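Local coordinates for protein cryptochrome DASH, chloroplastic/mitochondrial (Arabidopsis thaliana, PDB 2J4D) that repairs cyclobutane pyrimidine dimers in single-stranded DNA as an FAD- and folate-binding photolyase, and may also serve as a blue-light photoreceptor, at residues Gly38-Arg51 against Leu130-Glu144. Sequence-based numbering, arbitrary orientation.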
# COMPACT_ATOMS: atom_id res chain seq x y z
N GLY A 38 -13.92 23.85 -25.57
CA GLY A 38 -14.90 24.55 -24.76
C GLY A 38 -15.29 23.92 -23.43
O GLY A 38 -16.11 24.49 -22.71
N LYS A 39 -14.71 22.78 -23.08
CA LYS A 39 -15.09 22.12 -21.82
C LYS A 39 -14.53 22.76 -20.55
O LYS A 39 -14.88 22.36 -19.44
CB LYS A 39 -14.76 20.63 -21.89
CG LYS A 39 -15.69 19.90 -22.85
CD LYS A 39 -15.54 18.40 -22.82
CE LYS A 39 -16.56 17.76 -23.75
NZ LYS A 39 -16.45 16.28 -23.78
N GLY A 40 -13.66 23.76 -20.71
CA GLY A 40 -13.12 24.46 -19.56
C GLY A 40 -12.06 23.77 -18.72
O GLY A 40 -11.56 22.69 -19.05
N VAL A 41 -11.73 24.41 -17.61
CA VAL A 41 -10.72 23.92 -16.69
C VAL A 41 -11.21 22.91 -15.67
O VAL A 41 -12.33 23.01 -15.16
CB VAL A 41 -10.08 25.10 -15.93
CG1 VAL A 41 -9.07 24.58 -14.90
CG2 VAL A 41 -9.40 26.05 -16.91
N THR A 42 -10.36 21.93 -15.37
CA THR A 42 -10.68 20.93 -14.35
C THR A 42 -9.43 20.75 -13.50
O THR A 42 -8.30 20.95 -13.96
CB THR A 42 -11.06 19.56 -14.96
OG1 THR A 42 -11.49 18.69 -13.90
CG2 THR A 42 -9.86 18.92 -15.65
N ILE A 43 -9.64 20.40 -12.24
CA ILE A 43 -8.53 20.16 -11.33
C ILE A 43 -8.53 18.67 -11.04
O ILE A 43 -9.59 18.09 -10.78
CB ILE A 43 -8.72 20.93 -10.00
CG1 ILE A 43 -8.51 22.43 -10.25
CG2 ILE A 43 -7.76 20.38 -8.93
CD1 ILE A 43 -8.94 23.33 -9.09
N LEU A 44 -7.36 18.04 -11.12
CA LEU A 44 -7.23 16.62 -10.81
C LEU A 44 -6.50 16.54 -9.47
O LEU A 44 -5.33 16.90 -9.37
CB LEU A 44 -6.42 15.88 -11.89
CG LEU A 44 -6.16 14.39 -11.63
CD1 LEU A 44 -7.48 13.63 -11.45
CD2 LEU A 44 -5.38 13.81 -12.82
N TRP A 45 -7.21 16.07 -8.46
CA TRP A 45 -6.66 15.97 -7.11
C TRP A 45 -6.15 14.55 -6.82
O TRP A 45 -6.93 13.60 -6.71
CB TRP A 45 -7.73 16.40 -6.10
CG TRP A 45 -7.43 16.15 -4.65
CD1 TRP A 45 -6.21 16.21 -4.04
CD2 TRP A 45 -8.37 15.80 -3.63
NE1 TRP A 45 -6.34 15.92 -2.70
CE2 TRP A 45 -7.66 15.67 -2.42
CE3 TRP A 45 -9.76 15.60 -3.63
CZ2 TRP A 45 -8.28 15.34 -1.21
CZ3 TRP A 45 -10.39 15.27 -2.43
CH2 TRP A 45 -9.65 15.15 -1.24
N PHE A 46 -4.82 14.44 -6.70
CA PHE A 46 -4.14 13.18 -6.43
C PHE A 46 -4.05 12.89 -4.93
O PHE A 46 -3.84 13.80 -4.13
CB PHE A 46 -2.71 13.22 -6.98
CG PHE A 46 -2.59 12.96 -8.47
CD1 PHE A 46 -2.47 11.66 -8.95
CD2 PHE A 46 -2.54 14.02 -9.37
CE1 PHE A 46 -2.29 11.41 -10.31
CE2 PHE A 46 -2.36 13.79 -10.74
CZ PHE A 46 -2.23 12.48 -11.21
N ARG A 47 -4.21 11.62 -4.58
CA ARG A 47 -4.07 11.20 -3.19
C ARG A 47 -3.21 9.94 -3.21
O ARG A 47 -1.98 10.05 -3.27
CB ARG A 47 -5.43 10.96 -2.55
CG ARG A 47 -6.05 12.27 -2.04
CD ARG A 47 -7.11 12.04 -0.96
NE ARG A 47 -8.33 11.49 -1.54
CZ ARG A 47 -9.46 11.29 -0.87
NH1 ARG A 47 -9.54 11.60 0.42
NH2 ARG A 47 -10.52 10.82 -1.51
N ASN A 48 -3.81 8.76 -3.18
CA ASN A 48 -3.01 7.54 -3.24
C ASN A 48 -3.25 6.83 -4.56
O ASN A 48 -3.56 5.64 -4.62
CB ASN A 48 -3.30 6.63 -2.04
CG ASN A 48 -2.47 7.03 -0.81
OD1 ASN A 48 -1.25 6.84 -0.78
ND2 ASN A 48 -3.13 7.61 0.18
N ASP A 49 -3.07 7.59 -5.63
CA ASP A 49 -3.25 7.12 -7.00
C ASP A 49 -2.17 7.84 -7.81
O ASP A 49 -2.44 8.39 -8.88
CB ASP A 49 -4.65 7.49 -7.50
CG ASP A 49 -4.98 8.99 -7.34
OD1 ASP A 49 -4.23 9.72 -6.66
OD2 ASP A 49 -6.00 9.43 -7.90
N LEU A 50 -0.94 7.80 -7.30
CA LEU A 50 0.19 8.49 -7.93
C LEU A 50 0.73 7.82 -9.19
O LEU A 50 1.86 7.33 -9.22
CB LEU A 50 1.31 8.69 -6.90
CG LEU A 50 0.81 9.26 -5.57
CD1 LEU A 50 1.98 9.46 -4.61
CD2 LEU A 50 0.07 10.57 -5.81
N ARG A 51 -0.08 7.82 -10.25
CA ARG A 51 0.32 7.20 -11.51
C ARG A 51 -0.47 7.83 -12.64
O ARG A 51 -1.48 8.51 -12.41
CB ARG A 51 -0.00 5.70 -11.51
CG ARG A 51 -1.51 5.41 -11.43
CD ARG A 51 -1.86 3.93 -11.54
NE ARG A 51 -3.32 3.75 -11.63
CZ ARG A 51 -4.16 3.80 -10.60
NH1 ARG A 51 -3.69 4.02 -9.37
NH2 ARG A 51 -5.46 3.69 -10.79
N LEU A 130 -7.86 27.14 -5.44
CA LEU A 130 -7.40 26.93 -6.80
C LEU A 130 -8.57 26.89 -7.76
O LEU A 130 -8.49 27.42 -8.87
CB LEU A 130 -6.60 25.62 -6.91
CG LEU A 130 -5.23 25.59 -6.22
CD1 LEU A 130 -4.68 24.16 -6.25
CD2 LEU A 130 -4.27 26.55 -6.92
N ALA A 131 -9.68 26.28 -7.34
CA ALA A 131 -10.85 26.18 -8.20
C ALA A 131 -11.36 27.58 -8.56
O ALA A 131 -11.67 27.86 -9.72
CB ALA A 131 -11.95 25.39 -7.52
N LYS A 132 -11.43 28.45 -7.56
CA LYS A 132 -11.89 29.82 -7.78
C LYS A 132 -10.89 30.56 -8.67
O LYS A 132 -11.27 31.17 -9.66
CB LYS A 132 -12.02 30.56 -6.45
CG LYS A 132 -12.42 32.02 -6.60
CD LYS A 132 -12.47 32.72 -5.24
CE LYS A 132 -12.82 34.20 -5.37
NZ LYS A 132 -14.17 34.40 -5.97
N ASP A 133 -9.62 30.49 -8.31
CA ASP A 133 -8.57 31.15 -9.07
C ASP A 133 -8.57 30.80 -10.55
O ASP A 133 -8.47 31.69 -11.40
CB ASP A 133 -7.20 30.84 -8.47
CG ASP A 133 -6.97 31.50 -7.13
OD1 ASP A 133 -7.87 32.24 -6.66
OD2 ASP A 133 -5.89 31.29 -6.54
N PHE A 134 -8.67 29.51 -10.87
CA PHE A 134 -8.64 29.07 -12.26
C PHE A 134 -10.00 28.81 -12.89
O PHE A 134 -10.08 28.38 -14.04
CB PHE A 134 -7.75 27.83 -12.36
CG PHE A 134 -6.30 28.11 -12.05
CD1 PHE A 134 -5.46 28.64 -13.02
CD2 PHE A 134 -5.80 27.88 -10.79
CE1 PHE A 134 -4.13 28.95 -12.72
CE2 PHE A 134 -4.47 28.17 -10.48
CZ PHE A 134 -3.64 28.71 -11.45
N GLY A 135 -11.07 29.07 -12.14
CA GLY A 135 -12.40 28.85 -12.67
C GLY A 135 -12.68 27.42 -13.08
O GLY A 135 -13.36 27.17 -14.08
N ALA A 136 -12.16 26.46 -12.31
CA ALA A 136 -12.37 25.05 -12.59
C ALA A 136 -13.84 24.68 -12.42
O ALA A 136 -14.48 25.10 -11.47
CB ALA A 136 -11.51 24.21 -11.66
N ARG A 137 -14.38 23.88 -13.33
CA ARG A 137 -15.78 23.48 -13.21
C ARG A 137 -15.89 22.28 -12.28
O ARG A 137 -16.93 22.06 -11.65
CB ARG A 137 -16.33 23.08 -14.58
CG ARG A 137 -16.12 24.10 -15.68
CD ARG A 137 -16.81 23.66 -16.96
NE ARG A 137 -16.65 24.63 -18.03
CZ ARG A 137 -17.16 24.49 -19.25
NH1 ARG A 137 -17.88 23.41 -19.55
NH2 ARG A 137 -16.95 25.42 -20.17
N THR A 138 -14.82 21.51 -12.20
CA THR A 138 -14.83 20.30 -11.39
C THR A 138 -13.48 19.98 -10.77
O THR A 138 -12.44 20.49 -11.19
CB THR A 138 -15.19 19.10 -12.26
OG1 THR A 138 -14.27 19.06 -13.37
CG2 THR A 138 -16.59 19.21 -12.82
N VAL A 139 -13.52 19.14 -9.74
CA VAL A 139 -12.31 18.64 -9.10
C VAL A 139 -12.56 17.13 -9.10
O VAL A 139 -13.55 16.66 -8.53
CB VAL A 139 -12.15 19.10 -7.64
CG1 VAL A 139 -10.93 18.41 -7.02
CG2 VAL A 139 -11.97 20.62 -7.59
N PHE A 140 -11.70 16.39 -9.79
CA PHE A 140 -11.79 14.94 -9.88
C PHE A 140 -10.80 14.29 -8.93
O PHE A 140 -9.69 14.79 -8.74
CB PHE A 140 -11.46 14.48 -11.31
CG PHE A 140 -12.58 14.65 -12.28
CD1 PHE A 140 -13.61 13.73 -12.34
CD2 PHE A 140 -12.62 15.75 -13.14
CE1 PHE A 140 -14.68 13.89 -13.23
CE2 PHE A 140 -13.67 15.93 -14.03
CZ PHE A 140 -14.70 14.99 -14.08
N ALA A 141 -11.20 13.17 -8.33
CA ALA A 141 -10.32 12.44 -7.43
C ALA A 141 -10.88 11.04 -7.25
O ALA A 141 -12.04 10.77 -7.58
CB ALA A 141 -10.25 13.14 -6.07
N HIS A 142 -10.05 10.14 -6.76
CA HIS A 142 -10.49 8.78 -6.51
C HIS A 142 -11.19 8.74 -5.17
O HIS A 142 -10.79 9.43 -4.23
CB HIS A 142 -9.31 7.81 -6.52
CG HIS A 142 -8.91 7.39 -7.90
ND1 HIS A 142 -9.72 6.62 -8.70
CD2 HIS A 142 -7.80 7.66 -8.62
CE1 HIS A 142 -9.12 6.42 -9.86
NE2 HIS A 142 -7.95 7.04 -9.84
N LYS A 143 -12.23 7.92 -5.09
CA LYS A 143 -13.00 7.75 -3.86
C LYS A 143 -12.22 6.91 -2.87
O LYS A 143 -11.62 5.90 -3.24
CB LYS A 143 -14.31 7.04 -4.19
CG LYS A 143 -15.26 6.85 -2.99
CD LYS A 143 -16.03 8.14 -2.70
CE LYS A 143 -16.91 7.99 -1.46
NZ LYS A 143 -16.08 7.93 -0.22
N GLU A 144 -12.20 7.33 -1.61
CA GLU A 144 -11.52 6.54 -0.59
C GLU A 144 -12.60 5.92 0.30
O GLU A 144 -13.79 6.23 0.15
CB GLU A 144 -10.56 7.41 0.22
CG GLU A 144 -9.27 7.71 -0.54
CD GLU A 144 -8.36 6.49 -0.68
OE1 GLU A 144 -8.80 5.37 -0.34
OE2 GLU A 144 -7.21 6.65 -1.14
O HOH W 1 -13.61 26.44 -16.89
O HOH W 2 -7.34 11.12 -6.19
O HOH W 3 -8.19 9.97 -3.93
O HOH W 4 -6.43 7.73 -3.45
O HOH W 5 -5.72 8.08 0.48
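Ile43 of strand 41-46 lies beside Val139 of the parallel strand 138-142. Phe140 N reaches Ile43 O at 2.9 Å, and Trp45 N reaches Phe140 O at 2.8 Å. On one face, Ile43 points its CD1 at Ala136 CB, 3.7 Å away, and at the backbone of Ala131 in helix 123-134. Its CG1 lies anti to the carbonyl carbon (chi1 -72°), which carries CD1 against that helix. The Val139 side chain lies alongside. On the other face, Thr42 OG1 and Thr138 OG1 share a 2.9 Å hydrogen bond, and Thr42 OG1 also sits at the edge of the Phe140 ring.

Toward the C-terminal ends of the strands the contact becomes more polar. Arg47 NH2 donates to His142 O at 3.1 Å, nearly in the guanidinium plane. Glu144 CG lies over one guanidinium face and Trp45 CH2 over the opposite one. The Arg47 chain bends at chi3 (-73°) to enter this slot. The ring of Trp45 carries Ala141 CB 3.5 Å from its CE3. One water joins Arg47 NE to His142 O; another links Trp45 O, Asp49 OD2 and His142 N. Two more join Asn48 N and ND2 to Glu144 OE2.

Further out, Glu153 of helix 147-161 forms salt bridges with Arg47 and Lys143, and Arg333 takes Glu144 OE1. Replacing Arg47 with alanine is likely to leave Glu153 without one cationic partner, deprive His142 O of its NH2 bond and bare one face of Trp45.

Strand 41-46 is the middle of the five-stranded parallel sheet of the photolyase alpha/beta domain; 138-142 lies between it and 168-172. The Ile43-Val139 face is apolar, while charges and waters gather toward the C-terminal ends. There the side chain of Asn48 is about 7 Å from the bound folate, consistent with a polar cluster near the antenna site.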